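Long-range contact in cytochrome P450 (Novosphingobium aromaticivorans, PDB 3OFT), which belongs to the cytochrome P450 family of haem proteins, whose mainly helical fold holds an iron protoporphyrin IX in its interior: residues D135-N147 / G235-A247. Numbering follows the deposited sequence.
Sequences DFVSDFAEILPLN and GLDTVAAMIGMVA. With HEM (protoporphyrin IX containing Fe), chain D.
Ala141 and Ala240 bring the two backbones closest, their CA atoms 4.7 Å apart, where the short helix 136-141 crosses helix 235-247 at 116° between N-to-C directions. No hydrogen bond spans the contact; Ala240 CB instead lies 3.2 Å from Ala141 O, and the CA-H of Ala240 also points to that oxygen at a bent angle. Helix 136-141 widens into a pi-type turn at its end: Ala141 N and Glu142 N bond to Phe136 O and Val137 O, five residues back, and Phe136 O also takes Phe140 N. After the break at Glu142 and Ile143, the pyrrolidine of Pro145 enters helix 235-247 as a knob among Gly235, Leu236, Val239 and Ala240, with CG 3.7 Å from Ala240 N. Leu236 CD2 reaches back to Pro145 and to Leu146 N. Helix 235-247 belongs to the long helix 221-252, the distal helix of the P450 fold, which runs past the haem and is kinked at Thr238 and Val239. Val239 divides its two methyls between neighbours: CG1, anti to the backbone N (chi1 174°), meets Pro145 CG, while CG2 lies 3.7 Å from the haem vinyl atom CAB. On the haem side, Thr238 CB packs on pyrrole B and its OG1 is hydrogen-bonded to Gly234 O. At the other end of the contact, the Phe136 ring lies between Ala247 CB, a CH-pi contact 3.7 Å from the ring centroid over one face, and Phe140 CB over the opposite face. Ile243 CG2 touches the edges of both phenyl rings, 3.8 Å from Phe136 CZ and 4.0 Å from Phe140 CE2. Trp362 of helix 348-365 meets each of these rings edge-to-face.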
loop_
_atom_site.group_PDB
_atom_site.type_symbol
_atom_site.label_atom_id
_atom_site.label_comp_id
_atom_site.label_asym_id
_atom_site.label_seq_id
_atom_site.Cartn_x
_atom_site.Cartn_y
_atom_site.Cartn_z
ATOM N N ASP A 135 8.350 -18.019 9.036
ATOM C CA ASP A 135 6.996 -17.591 8.710
ATOM C C ASP A 135 7.216 -16.185 8.180
ATOM O O ASP A 135 7.323 -15.233 8.934
ATOM C CB ASP A 135 6.108 -17.657 9.969
ATOM C CG ASP A 135 6.025 -19.084 10.559
ATOM O OD1 ASP A 135 6.397 -19.277 11.749
ATOM O OD2 ASP A 135 5.607 -20.013 9.814
ATOM N N PHE A 136 7.304 -16.071 6.861
ATOM C CA PHE A 136 7.836 -14.868 6.230
ATOM C C PHE A 136 7.018 -13.615 6.531
ATOM O O PHE A 136 7.584 -12.540 6.656
ATOM C CB PHE A 136 7.946 -15.063 4.725
ATOM C CG PHE A 136 8.585 -13.896 4.014
ATOM C CD1 PHE A 136 9.959 -13.843 3.876
ATOM C CD2 PHE A 136 7.805 -12.839 3.510
ATOM C CE1 PHE A 136 10.568 -12.769 3.231
ATOM C CE2 PHE A 136 8.398 -11.758 2.870
ATOM C CZ PHE A 136 9.801 -11.740 2.719
ATOM N N VAL A 137 5.705 -13.745 6.638
ATOM C CA VAL A 137 4.871 -12.588 6.943
ATOM C C VAL A 137 5.204 -12.067 8.338
ATOM O O VAL A 137 5.450 -10.865 8.503
ATOM C CB VAL A 137 3.354 -12.885 6.810
ATOM C CG1 VAL A 137 2.505 -11.729 7.353
ATOM C CG2 VAL A 137 3.003 -13.218 5.371
ATOM N N SER A 138 5.198 -12.945 9.345
ATOM C CA SER A 138 5.404 -12.438 10.689
ATOM C C SER A 138 6.887 -12.188 11.000
ATOM O O SER A 138 7.193 -11.312 11.795
ATOM C CB SER A 138 4.731 -13.332 11.752
ATOM O OG SER A 138 5.182 -14.646 11.610
ATOM N N ASP A 139 7.806 -12.930 10.366
ATOM C CA ASP A 139 9.258 -12.799 10.663
ATOM C C ASP A 139 9.966 -11.743 9.814
ATOM O O ASP A 139 11.041 -11.255 10.192
ATOM C CB ASP A 139 10.005 -14.143 10.460
ATOM C CG ASP A 139 9.456 -15.270 11.326
ATOM O OD1 ASP A 139 8.899 -14.961 12.392
ATOM O OD2 ASP A 139 9.571 -16.456 10.946
ATOM N N PHE A 140 9.406 -11.415 8.649
ATOM C CA PHE A 140 10.096 -10.472 7.774
ATOM C C PHE A 140 9.168 -9.360 7.295
ATOM O O PHE A 140 9.472 -8.192 7.505
ATOM C CB PHE A 140 10.755 -11.188 6.569
ATOM C CG PHE A 140 11.750 -10.325 5.825
ATOM C CD1 PHE A 140 13.108 -10.425 6.090
ATOM C CD2 PHE A 140 11.305 -9.375 4.872
ATOM C CE1 PHE A 140 14.039 -9.621 5.386
ATOM C CE2 PHE A 140 12.206 -8.580 4.174
ATOM C CZ PHE A 140 13.559 -8.666 4.431
ATOM N N ALA A 141 8.085 -9.717 6.600
ATOM C CA ALA A 141 7.291 -8.707 5.882
ATOM C C ALA A 141 6.729 -7.659 6.812
ATOM O O ALA A 141 6.709 -6.488 6.469
ATOM C CB ALA A 141 6.116 -9.380 5.057
ATOM N N GLU A 142 6.239 -8.093 7.974
ATOM C CA GLU A 142 5.641 -7.174 8.939
ATOM C C GLU A 142 6.674 -6.504 9.844
ATOM O O GLU A 142 6.281 -5.735 10.703
ATOM C CB GLU A 142 4.540 -7.857 9.789
ATOM C CG GLU A 142 3.198 -7.899 9.025
ATOM C CD GLU A 142 2.110 -8.865 9.557
ATOM O OE1 GLU A 142 1.030 -8.867 8.914
ATOM O OE2 GLU A 142 2.314 -9.614 10.545
ATOM N N ILE A 143 7.956 -6.821 9.676
ATOM C CA ILE A 143 9.003 -6.270 10.521
ATOM C C ILE A 143 9.750 -5.193 9.732
ATOM O O ILE A 143 10.048 -4.111 10.245
ATOM C CB ILE A 143 9.986 -7.387 10.974
ATOM C CG1 ILE A 143 9.260 -8.468 11.784
ATOM C CG2 ILE A 143 11.213 -6.832 11.745
ATOM C CD1 ILE A 143 8.665 -7.958 13.100
ATOM N N LEU A 144 10.049 -5.498 8.472
ATOM C CA LEU A 144 10.876 -4.596 7.676
ATOM C C LEU A 144 10.361 -3.143 7.570
ATOM O O LEU A 144 11.164 -2.211 7.717
ATOM C CB LEU A 144 11.147 -5.173 6.290
ATOM C CG LEU A 144 12.156 -4.350 5.459
ATOM C CD1 LEU A 144 13.582 -4.574 5.954
ATOM C CD2 LEU A 144 12.062 -4.694 3.983
ATOM N N PRO A 145 9.056 -2.935 7.276
ATOM C CA PRO A 145 8.609 -1.548 7.056
ATOM C C PRO A 145 8.770 -0.665 8.292
ATOM O O PRO A 145 9.112 0.503 8.153
ATOM C CB PRO A 145 7.118 -1.707 6.695
ATOM C CG PRO A 145 7.032 -3.124 6.113
ATOM C CD PRO A 145 7.963 -3.895 7.009
ATOM N N LEU A 146 8.534 -1.209 9.484
ATOM C CA LEU A 146 8.766 -0.411 10.693
ATOM C C LEU A 146 10.242 -0.119 10.888
ATOM O O LEU A 146 10.572 1.017 11.202
ATOM C CB LEU A 146 8.170 -1.050 11.950
ATOM C CG LEU A 146 8.335 -0.155 13.204
ATOM C CD1 LEU A 146 7.521 1.170 13.099
ATOM C CD2 LEU A 146 7.946 -0.913 14.489
ATOM N N ASN A 147 11.125 -1.115 10.717
ATOM C CA ASN A 147 12.571 -0.845 10.732
ATOM C C ASN A 147 12.986 0.217 9.742
ATOM O O ASN A 147 13.824 1.089 10.041
ATOM C CB ASN A 147 13.428 -2.112 10.507
ATOM C CG ASN A 147 13.335 -3.095 11.658
ATOM O OD1 ASN A 147 12.665 -2.823 12.658
ATOM N ND2 ASN A 147 13.982 -4.269 11.505
ATOM N N GLY A 235 3.062 3.701 4.680
ATOM C CA GLY A 235 4.222 2.899 4.302
ATOM C C GLY A 235 4.334 1.569 5.054
ATOM O O GLY A 235 5.248 0.801 4.800
ATOM N N LEU A 236 3.422 1.282 5.981
ATOM C CA LEU A 236 3.514 0.045 6.784
ATOM C C LEU A 236 2.823 -1.161 6.144
ATOM O O LEU A 236 3.508 -2.062 5.652
ATOM C CB LEU A 236 3.034 0.236 8.218
ATOM C CG LEU A 236 3.940 1.034 9.175
ATOM C CD1 LEU A 236 3.330 1.025 10.573
ATOM C CD2 LEU A 236 5.422 0.576 9.197
ATOM N N ASP A 237 1.499 -1.190 6.110
ATOM C CA ASP A 237 0.812 -2.389 5.585
ATOM C C ASP A 237 1.031 -2.562 4.090
ATOM O O ASP A 237 1.075 -3.686 3.609
ATOM C CB ASP A 237 -0.692 -2.396 5.894
ATOM C CG ASP A 237 -1.430 -1.146 5.407
ATOM O OD1 ASP A 237 -0.817 -0.270 4.757
ATOM O OD2 ASP A 237 -2.656 -1.007 5.710
ATOM N N THR A 238 1.139 -1.456 3.343
ATOM C CA THR A 238 1.309 -1.556 1.867
ATOM C C THR A 238 2.648 -2.226 1.517
ATOM O O THR A 238 2.703 -3.120 0.657
ATOM C CB THR A 238 1.324 -0.163 1.224
ATOM O OG1 THR A 238 2.234 0.660 1.970
ATOM C CG2 THR A 238 -0.091 0.467 1.224
ATOM N N VAL A 239 3.715 -1.803 2.203
ATOM C CA VAL A 239 5.051 -2.338 1.943
ATOM C C VAL A 239 5.131 -3.787 2.445
ATOM O O VAL A 239 5.635 -4.649 1.740
ATOM C CB VAL A 239 6.171 -1.457 2.506
ATOM C CG1 VAL A 239 7.563 -2.131 2.349
ATOM C CG2 VAL A 239 6.188 -0.100 1.727
ATOM N N ALA A 240 4.546 -4.061 3.609
ATOM C CA ALA A 240 4.502 -5.416 4.078
ATOM C C ALA A 240 3.810 -6.333 3.044
ATOM O O ALA A 240 4.279 -7.458 2.781
ATOM C CB ALA A 240 3.801 -5.473 5.456
ATOM N N ALA A 241 2.701 -5.866 2.481
ATOM C CA ALA A 241 1.913 -6.681 1.555
ATOM C C ALA A 241 2.701 -6.948 0.280
ATOM O O ALA A 241 2.765 -8.083 -0.186
ATOM C CB ALA A 241 0.591 -6.007 1.206
ATOM N N MET A 242 3.324 -5.908 -0.248
ATOM C CA MET A 242 4.058 -6.027 -1.508
ATOM C C MET A 242 5.281 -6.949 -1.341
ATOM O O MET A 242 5.542 -7.791 -2.213
ATOM C CB MET A 242 4.481 -4.647 -2.035
ATOM C CG MET A 242 5.156 -4.705 -3.472
ATOM S SD MET A 242 4.198 -5.534 -4.768
ATOM C CE MET A 242 2.922 -4.265 -5.051
ATOM N N ILE A 243 6.014 -6.773 -0.239
ATOM C CA ILE A 243 7.210 -7.591 0.012
ATOM C C ILE A 243 6.796 -9.049 0.139
ATOM O O ILE A 243 7.470 -9.934 -0.403
ATOM C CB ILE A 243 8.046 -7.109 1.259
ATOM C CG1 ILE A 243 8.728 -5.748 1.007
ATOM C CG2 ILE A 243 9.102 -8.147 1.742
ATOM C CD1 ILE A 243 9.552 -5.645 -0.231
ATOM N N GLY A 244 5.694 -9.292 0.859
ATOM C CA GLY A 244 5.156 -10.677 0.958
ATOM C C GLY A 244 4.800 -11.277 -0.404
ATOM O O GLY A 244 5.118 -12.453 -0.670
ATOM N N MET A 245 4.175 -10.476 -1.281
ATOM C CA MET A 245 3.759 -10.970 -2.589
ATOM C C MET A 245 4.992 -11.272 -3.462
ATOM O O MET A 245 5.016 -12.253 -4.229
ATOM C CB MET A 245 2.908 -9.918 -3.301
ATOM C CG MET A 245 1.468 -9.808 -2.799
ATOM S SD MET A 245 0.596 -11.381 -2.657
ATOM C CE MET A 245 1.066 -12.311 -4.084
ATOM N N VAL A 246 5.991 -10.396 -3.351
ATOM C CA VAL A 246 7.276 -10.598 -4.061
ATOM C C VAL A 246 7.970 -11.886 -3.602
ATOM O O VAL A 246 8.465 -12.690 -4.435
ATOM C CB VAL A 246 8.182 -9.381 -3.911
ATOM C CG1 VAL A 246 9.601 -9.757 -4.433
ATOM C CG2 VAL A 246 7.575 -8.193 -4.751
ATOM N N ALA A 247 8.007 -12.099 -2.297
ATOM C CA ALA A 247 8.606 -13.353 -1.774
ATOM C C ALA A 247 7.812 -14.591 -2.188
ATOM O O ALA A 247 8.416 -15.628 -2.488
ATOM C CB ALA A 247 8.757 -13.320 -0.231
HETATM C CHA HEM D . -1.066 7.264 -1.583
HETATM C CHB HEM D . -0.156 2.593 -2.613
HETATM C CHC HEM D . 4.016 2.904 -0.205
HETATM C CHD HEM D . 2.619 7.113 1.650
HETATM C C1A HEM D . -1.128 5.991 -2.120
HETATM C C2A HEM D . -2.145 5.539 -3.039
HETATM C C3A HEM D . -1.921 4.265 -3.342
HETATM C C4A HEM D . -0.747 3.833 -2.581
HETATM C CMA HEM D . -2.823 3.409 -4.266
HETATM C CAA HEM D . -3.287 6.418 -3.627
HETATM C CBA HEM D . -4.405 6.465 -2.611
HETATM C CGA HEM D . -5.625 7.212 -3.130
HETATM O O1A HEM D . -6.577 7.432 -2.318
HETATM O O2A HEM D . -5.713 7.610 -4.334
HETATM C C1B HEM D . 1.072 2.253 -2.063
HETATM C C2B HEM D . 1.764 1.002 -2.241
HETATM C C3B HEM D . 2.925 1.111 -1.565
HETATM C C4B HEM D . 2.976 2.425 -0.955
HETATM C CMB HEM D . 1.219 -0.178 -3.067
HETATM C CAB HEM D . 4.070 0.118 -1.344
HETATM C CBB HEM D . 4.052 -1.146 -1.806
HETATM C C1C HEM D . 4.060 4.054 0.527
HETATM C C2C HEM D . 5.165 4.532 1.348
HETATM C C3C HEM D . 4.733 5.707 1.886
HETATM C C4C HEM D . 3.432 6.027 1.346
HETATM C CMC HEM D . 6.512 3.771 1.567
HETATM C CAC HEM D . 5.452 6.711 2.820
HETATM C CBC HEM D . 6.351 6.334 3.722
HETATM C C1D HEM D . 1.546 7.550 0.945
HETATM C C2D HEM D . 0.886 8.827 1.176
HETATM C C3D HEM D . -0.223 8.880 0.141
HETATM C C4D HEM D . -0.180 7.642 -0.587
HETATM C CMD HEM D . 1.283 9.932 2.219
HETATM C CAD HEM D . -1.205 10.075 -0.023
HETATM C CBD HEM D . -0.718 10.853 -1.258
HETATM C CGD HEM D . -1.791 11.912 -1.532
HETATM O O1D HEM D . -2.933 11.822 -1.035
HETATM O O2D HEM D . -1.545 12.846 -2.302
HETATM N NA HEM D . -0.267 4.919 -1.874
HETATM N NB HEM D . 1.872 3.094 -1.317
HETATM N NC HEM D . 3.055 5.008 0.516
HETATM N ND HEM D . 0.881 6.877 -0.075
HETATM FE FE HEM D . 1.424 5.005 -0.744
HETATM O O HOH W 1 0.199 4.178 1.135
#